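Local coordinates for ORF14 (Streptomyces clavuligerus, PDB 2WPX), which binds acetyl-CoA as a tandem GNAT-fold protein of the clavulanic acid pathway and is probably an acyltransferase, at residues L25-L30 / V71-L76; E19-W24 / G48-A53; L76-P79 / T84-V87. All blocks are in the same frame, centred on the assembly; numbering follows the deposited sequence.

Interaction 1 of 3, residues L25-L30 / V71-L76; sequences LDLMAL and VGALRL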
# COMPACT_ATOMS: atom_id res chain seq x y z
N LEU A 25 4.52 3.27 -18.18
CA LEU A 25 5.34 2.23 -17.54
C LEU A 25 6.79 2.75 -17.48
O LEU A 25 7.42 2.74 -16.39
CB LEU A 25 5.24 0.89 -18.30
CG LEU A 25 3.89 0.16 -18.26
CD1 LEU A 25 3.96 -1.16 -19.00
CD2 LEU A 25 3.53 -0.10 -16.79
N ASP A 26 7.29 3.25 -18.62
CA ASP A 26 8.60 3.87 -18.68
C ASP A 26 8.81 5.10 -17.81
O ASP A 26 9.85 5.28 -17.20
CB ASP A 26 8.90 4.23 -20.12
CG ASP A 26 9.06 3.01 -20.97
OD1 ASP A 26 8.99 3.11 -22.22
OD2 ASP A 26 9.23 1.93 -20.37
N LEU A 27 7.86 6.01 -17.80
CA LEU A 27 7.95 7.13 -16.90
C LEU A 27 8.17 6.63 -15.48
O LEU A 27 8.96 7.20 -14.72
CB LEU A 27 6.65 7.89 -16.95
CG LEU A 27 6.44 9.01 -15.92
CD1 LEU A 27 7.35 10.14 -16.35
CD2 LEU A 27 4.97 9.46 -15.87
N MET A 28 7.44 5.58 -15.08
CA MET A 28 7.55 5.11 -13.71
C MET A 28 8.92 4.47 -13.46
O MET A 28 9.58 4.79 -12.46
CB MET A 28 6.39 4.17 -13.31
CG MET A 28 5.09 4.92 -13.03
SD MET A 28 3.78 3.79 -12.55
CE MET A 28 3.61 2.80 -14.03
N ALA A 29 9.32 3.54 -14.32
CA ALA A 29 10.63 2.89 -14.21
C ALA A 29 11.76 3.92 -14.09
O ALA A 29 12.69 3.77 -13.27
CB ALA A 29 10.88 2.01 -15.44
N LEU A 30 11.69 4.98 -14.89
CA LEU A 30 12.71 6.04 -14.81
C LEU A 30 12.62 6.88 -13.55
O LEU A 30 13.65 7.15 -12.94
CB LEU A 30 12.71 6.88 -16.08
CG LEU A 30 13.75 7.93 -16.46
CD1 LEU A 30 13.57 9.18 -15.62
CD2 LEU A 30 15.22 7.46 -16.40
N VAL A 71 4.91 13.17 -20.08
CA VAL A 71 5.87 13.73 -19.18
C VAL A 71 5.33 13.75 -17.77
O VAL A 71 5.99 14.27 -16.86
CB VAL A 71 6.31 15.14 -19.64
CG1 VAL A 71 7.16 15.01 -20.91
CG2 VAL A 71 5.12 16.03 -19.88
N GLY A 72 4.15 13.16 -17.56
CA GLY A 72 3.62 13.04 -16.19
C GLY A 72 2.32 12.28 -16.18
O GLY A 72 1.77 11.94 -17.22
N ALA A 73 1.82 12.01 -14.98
CA ALA A 73 0.67 11.13 -14.85
C ALA A 73 -0.07 11.55 -13.61
O ALA A 73 0.54 11.94 -12.64
CB ALA A 73 1.13 9.70 -14.72
N LEU A 74 -1.38 11.51 -13.66
CA LEU A 74 -2.20 11.75 -12.48
C LEU A 74 -3.20 10.63 -12.30
O LEU A 74 -3.91 10.33 -13.22
CB LEU A 74 -3.00 13.04 -12.69
CG LEU A 74 -4.13 13.35 -11.70
CD1 LEU A 74 -3.57 13.77 -10.36
CD2 LEU A 74 -5.07 14.43 -12.30
N ARG A 75 -3.30 10.03 -11.13
CA ARG A 75 -4.29 8.96 -10.95
C ARG A 75 -5.12 9.28 -9.72
O ARG A 75 -4.56 9.51 -8.64
CB ARG A 75 -3.59 7.60 -10.76
CG ARG A 75 -2.60 7.20 -11.91
CD ARG A 75 -2.36 5.63 -11.95
NE ARG A 75 -3.61 4.84 -12.10
CZ ARG A 75 -3.68 3.54 -11.86
NH1 ARG A 75 -2.58 2.89 -11.49
NH2 ARG A 75 -4.82 2.88 -11.98
N LEU A 76 -6.44 9.31 -9.88
CA LEU A 76 -7.33 9.47 -8.75
C LEU A 76 -8.05 8.21 -8.44
O LEU A 76 -8.44 7.48 -9.34
CB LEU A 76 -8.40 10.51 -9.05
CG LEU A 76 -7.92 11.95 -9.05
CD1 LEU A 76 -9.13 12.82 -8.86
CD2 LEU A 76 -6.83 12.22 -7.99
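Leu27 carries the whole contact from the helix, pressing its two methyl groups against the bulged part of strand 69-79. All of it is apolar packing, and no hydrogen bond joins the two segments. Leu27 CD2 rests on the backbone of Gly72, 3.8 Å from Gly72 CA, and the same methyl lies 4.0 Å from Ala73 CB. Leu27 CD1 makes a looser approach to the carbonyl carbon of Val71, at 4.4 Å. With CG anti to the backbone N (chi1 172°), the leucine extends from the helix toward the strand, and its two methyls are directed at successive residues there. Segment 25-30 runs nearly at right angles to segment 71-76, 101° between their directions, with the two axes 9.0 Å apart at their closest. Helix 18-33 is the first helix of the N-terminal GNAT domain, and here it covers the antiparallel part of the sheet. Val71 and Gly72 both face Val64 of strand 57-66, a classic beta bulge, and Val71 also forms a backbone bond with His93. Leu27 touches Leu91 and His93 as well, next to the acetyl-CoA-binding residue Val92, while Leu74 packs against helix 101-115.

Interaction 2 of 3, residues E19-W24 / G48-A53; sequences ETVGQW and GSLRFA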
# COMPACT_ATOMS: atom_id res chain seq x y z
N GLU A 19 0.58 2.11 -26.65
CA GLU A 19 1.59 3.14 -26.79
C GLU A 19 1.66 4.03 -25.57
O GLU A 19 2.76 4.18 -25.01
CB GLU A 19 1.41 3.99 -28.06
CG GLU A 19 2.42 5.16 -28.15
CD GLU A 19 3.83 4.70 -28.56
OE1 GLU A 19 4.73 4.70 -27.67
OE2 GLU A 19 4.05 4.35 -29.78
N THR A 20 0.51 4.60 -25.16
CA THR A 20 0.42 5.40 -23.93
C THR A 20 0.72 4.58 -22.65
O THR A 20 1.43 5.07 -21.78
CB THR A 20 -0.95 6.17 -23.77
OG1 THR A 20 -1.26 6.85 -24.97
CG2 THR A 20 -0.86 7.26 -22.70
N VAL A 21 0.21 3.36 -22.53
CA VAL A 21 0.59 2.56 -21.36
C VAL A 21 2.08 2.31 -21.26
O VAL A 21 2.65 2.44 -20.19
CB VAL A 21 -0.09 1.17 -21.28
CG1 VAL A 21 0.42 0.43 -20.08
CG2 VAL A 21 -1.60 1.32 -21.21
N GLY A 22 2.70 1.93 -22.39
CA GLY A 22 4.15 1.74 -22.47
C GLY A 22 4.98 2.92 -21.98
O GLY A 22 5.91 2.75 -21.18
N GLN A 23 4.63 4.11 -22.46
CA GLN A 23 5.21 5.36 -21.94
C GLN A 23 5.00 5.60 -20.47
O GLN A 23 5.88 6.07 -19.80
CB GLN A 23 4.73 6.60 -22.75
CG GLN A 23 5.71 6.79 -23.94
CD GLN A 23 5.28 7.85 -24.92
OE1 GLN A 23 5.13 9.01 -24.55
NE2 GLN A 23 5.11 7.47 -26.19
N TRP A 24 3.82 5.33 -19.97
CA TRP A 24 3.55 5.47 -18.54
C TRP A 24 4.43 4.51 -17.71
O TRP A 24 5.03 4.88 -16.66
CB TRP A 24 2.07 5.20 -18.33
CG TRP A 24 1.65 5.19 -16.99
CD1 TRP A 24 1.64 6.24 -16.15
CD2 TRP A 24 1.07 4.08 -16.29
NE1 TRP A 24 1.13 5.85 -14.93
CE2 TRP A 24 0.74 4.54 -15.01
CE3 TRP A 24 0.84 2.75 -16.61
CZ2 TRP A 24 0.17 3.69 -14.03
CZ3 TRP A 24 0.24 1.93 -15.65
CH2 TRP A 24 -0.05 2.40 -14.36
N GLY A 48 -2.34 -4.10 -14.57
CA GLY A 48 -3.54 -4.64 -13.99
C GLY A 48 -4.15 -3.60 -13.08
O GLY A 48 -5.36 -3.64 -12.88
N SER A 49 -3.33 -2.69 -12.54
CA SER A 49 -3.91 -1.64 -11.68
C SER A 49 -4.82 -0.67 -12.45
O SER A 49 -5.58 0.12 -11.84
CB SER A 49 -2.86 -0.85 -10.91
OG SER A 49 -2.27 0.14 -11.74
N LEU A 50 -4.80 -0.73 -13.77
CA LEU A 50 -5.68 0.12 -14.58
C LEU A 50 -7.00 -0.60 -14.84
O LEU A 50 -8.01 0.06 -15.13
CB LEU A 50 -5.05 0.45 -15.95
CG LEU A 50 -3.74 1.21 -15.97
CD1 LEU A 50 -3.16 1.15 -17.41
CD2 LEU A 50 -3.93 2.65 -15.48
N ARG A 51 -6.99 -1.93 -14.76
CA ARG A 51 -8.12 -2.73 -15.19
C ARG A 51 -9.00 -3.17 -14.01
O ARG A 51 -10.22 -3.37 -14.13
CB ARG A 51 -7.60 -3.94 -15.97
CG ARG A 51 -6.72 -3.57 -17.22
CD ARG A 51 -6.74 -4.68 -18.32
NE ARG A 51 -5.97 -5.83 -17.87
CZ ARG A 51 -6.20 -7.10 -18.21
NH1 ARG A 51 -7.21 -7.46 -19.01
NH2 ARG A 51 -5.40 -8.03 -17.72
N PHE A 52 -8.34 -3.30 -12.86
CA PHE A 52 -8.90 -3.95 -11.68
C PHE A 52 -8.72 -3.07 -10.48
O PHE A 52 -7.65 -3.01 -9.91
CB PHE A 52 -8.20 -5.27 -11.43
CG PHE A 52 -8.18 -6.17 -12.61
CD1 PHE A 52 -7.02 -6.38 -13.31
CD2 PHE A 52 -9.33 -6.82 -13.02
CE1 PHE A 52 -7.02 -7.26 -14.43
CE2 PHE A 52 -9.33 -7.66 -14.10
CZ PHE A 52 -8.16 -7.88 -14.82
N ALA A 53 -9.79 -2.39 -10.11
CA ALA A 53 -9.71 -1.45 -9.06
C ALA A 53 -10.16 -2.13 -7.78
O ALA A 53 -10.80 -3.22 -7.80
CB ALA A 53 -10.59 -0.20 -9.36
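Leu50 meets Val21 and Trp24 in different ways. Toward Val21 it comes tip to tip, the CD1 methyl of Leu50 standing 4.1 Å from Val21 CG2. Past Trp24 it slides in the opposite direction to the indole, so that Leu50 CD1 lies 3.9 Å from Trp24 CZ3 and Leu50 CD2 lies 4.0 Å from Trp24 CH2; the approach of CD1 to the ring is oblique. Ser49 reaches the same end of the indole differently, its OG at the ring edge and near the ring plane, 4.1 Å from Trp24 CH2. The hydroxyl is not hydrogen-bonded to the indole; its bonds are to Met46 O and Arg75 NH1. Having CG anti to the backbone N (chi1 175°) directs the indole of Trp24 toward helix 43-51, with its six-membered ring leading to Ser49 and Leu50. The CA atoms of Val21 and Leu50, the nearest across the two segments, are 9.6 Å apart. The indole also touches Ala73 and Arg75 of strand 69-79, and Met46. The contact joins the first two helices of the N-terminal GNAT domain, which lie on the same side of its sheet, as in GNAT proteins.

Interaction 3 of 3, residues L76-P79 / T84-V87; sequences LALP and TARV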
# COMPACT_ATOMS: atom_id res chain seq x y z
N LEU A 76 -6.44 9.31 -9.88
CA LEU A 76 -7.33 9.47 -8.75
C LEU A 76 -8.05 8.21 -8.44
O LEU A 76 -8.44 7.48 -9.34
CB LEU A 76 -8.40 10.51 -9.05
CG LEU A 76 -7.92 11.95 -9.05
CD1 LEU A 76 -9.13 12.82 -8.86
CD2 LEU A 76 -6.83 12.22 -7.99
N ALA A 77 -8.30 7.98 -7.16
CA ALA A 77 -9.18 6.86 -6.77
C ALA A 77 -10.37 7.50 -6.12
O ALA A 77 -10.21 8.36 -5.27
CB ALA A 77 -8.46 5.87 -5.80
N LEU A 78 -11.55 7.10 -6.54
CA LEU A 78 -12.77 7.69 -6.01
C LEU A 78 -13.54 6.64 -5.26
O LEU A 78 -14.18 5.78 -5.88
CB LEU A 78 -13.66 8.27 -7.14
CG LEU A 78 -13.15 9.43 -8.02
CD1 LEU A 78 -12.57 10.59 -7.26
CD2 LEU A 78 -12.20 8.93 -9.04
N PRO A 79 -13.50 6.68 -3.92
CA PRO A 79 -14.34 5.74 -3.16
C PRO A 79 -15.84 6.00 -3.41
O PRO A 79 -16.32 7.13 -3.20
CB PRO A 79 -13.99 6.06 -1.70
CG PRO A 79 -12.70 6.89 -1.77
CD PRO A 79 -12.80 7.63 -3.05
N THR A 84 -14.59 12.27 -0.84
CA THR A 84 -13.15 12.36 -1.02
C THR A 84 -12.64 11.90 -2.39
O THR A 84 -13.21 11.01 -3.02
CB THR A 84 -12.48 11.42 0.01
OG1 THR A 84 -12.38 12.13 1.26
CG2 THR A 84 -11.13 11.04 -0.44
N ALA A 85 -11.56 12.50 -2.84
CA ALA A 85 -10.83 11.97 -3.97
C ALA A 85 -9.38 11.82 -3.56
O ALA A 85 -8.75 12.80 -3.13
CB ALA A 85 -10.94 12.89 -5.11
N ARG A 86 -8.85 10.61 -3.72
CA ARG A 86 -7.54 10.28 -3.29
C ARG A 86 -6.52 10.27 -4.46
O ARG A 86 -6.74 9.62 -5.50
CB ARG A 86 -7.56 8.91 -2.65
CG ARG A 86 -6.16 8.39 -2.48
CD ARG A 86 -6.12 7.26 -1.47
NE ARG A 86 -7.34 6.43 -1.48
CZ ARG A 86 -7.50 5.35 -2.26
NH1 ARG A 86 -6.52 5.04 -3.11
NH2 ARG A 86 -8.62 4.62 -2.21
N VAL A 87 -5.39 10.95 -4.26
CA VAL A 87 -4.37 10.98 -5.29
C VAL A 87 -3.51 9.75 -5.23
O VAL A 87 -2.65 9.67 -4.40
CB VAL A 87 -3.50 12.26 -5.22
CG1 VAL A 87 -2.45 12.25 -6.32
CG2 VAL A 87 -4.40 13.48 -5.37
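Arg86 O accepts the shortest polar bond between the strands, from Ala77 N at 2.8 Å, with an N-H...O angle of 164° and the donor in the carbonyl plane. The same oxygen also receives a CA-H...O contact from Leu76 CA at 3.3 Å. The return bond, Arg86 N to Ala77 O, measures 3.1 Å and is likewise in the carbonyl plane, making Ala77 and Arg86 a hydrogen-bonded antiparallel pair; Leu76 and Val87 form the adjoining non-hydrogen-bonded one. On the face of Ala77 and Arg86, the arginine folds back over its partner: its chain bends at chi3 (33°) and lays one face of the guanidinium over the methyl of Ala77, with Arg86 NH1 3.4 Å from Ala77 CB. Arg86 NH1 is also held by a salt bridge to Asp88, which helps fix the head group there. The other face is apolar. Leu76 CD2 packs 3.8 Å from Val87 CG2, the two side chains meeting at a slant, while Leu78 CD1 presses on Ala85 CB at 3.5 Å. Leu112 and Ala113 of helix 101-115 cover Leu76 and Ala85. Near the turn, Pro79 CD lies 3.4 Å from Thr84 O, an oxygen that accepts a hydrogen bond from Arg118. This is the turn end of a beta hairpin whose second strand runs on to Leu90 and Val92, two of the residues that bind acetyl-CoA.

Overall arrangement
All three contacts lie in the N-terminal GNAT domain; interactions 1 and 3 share strand 69-79, and interaction 2 lies beside it. Interactions 1 and 2 share helix 18-33, have centres 10 Å apart, and their segments alternate along the chain. They touch directly, through Arg75 and Trp24. Interaction 3 begins at Leu76, where interaction 1 ends, and its centre is 17 Å from each of the other two; it does not touch interaction 2. Together they tie both helices to one side of the sheet and pair strand 69-79 with strand 84-92, which leads into the acetyl-CoA site.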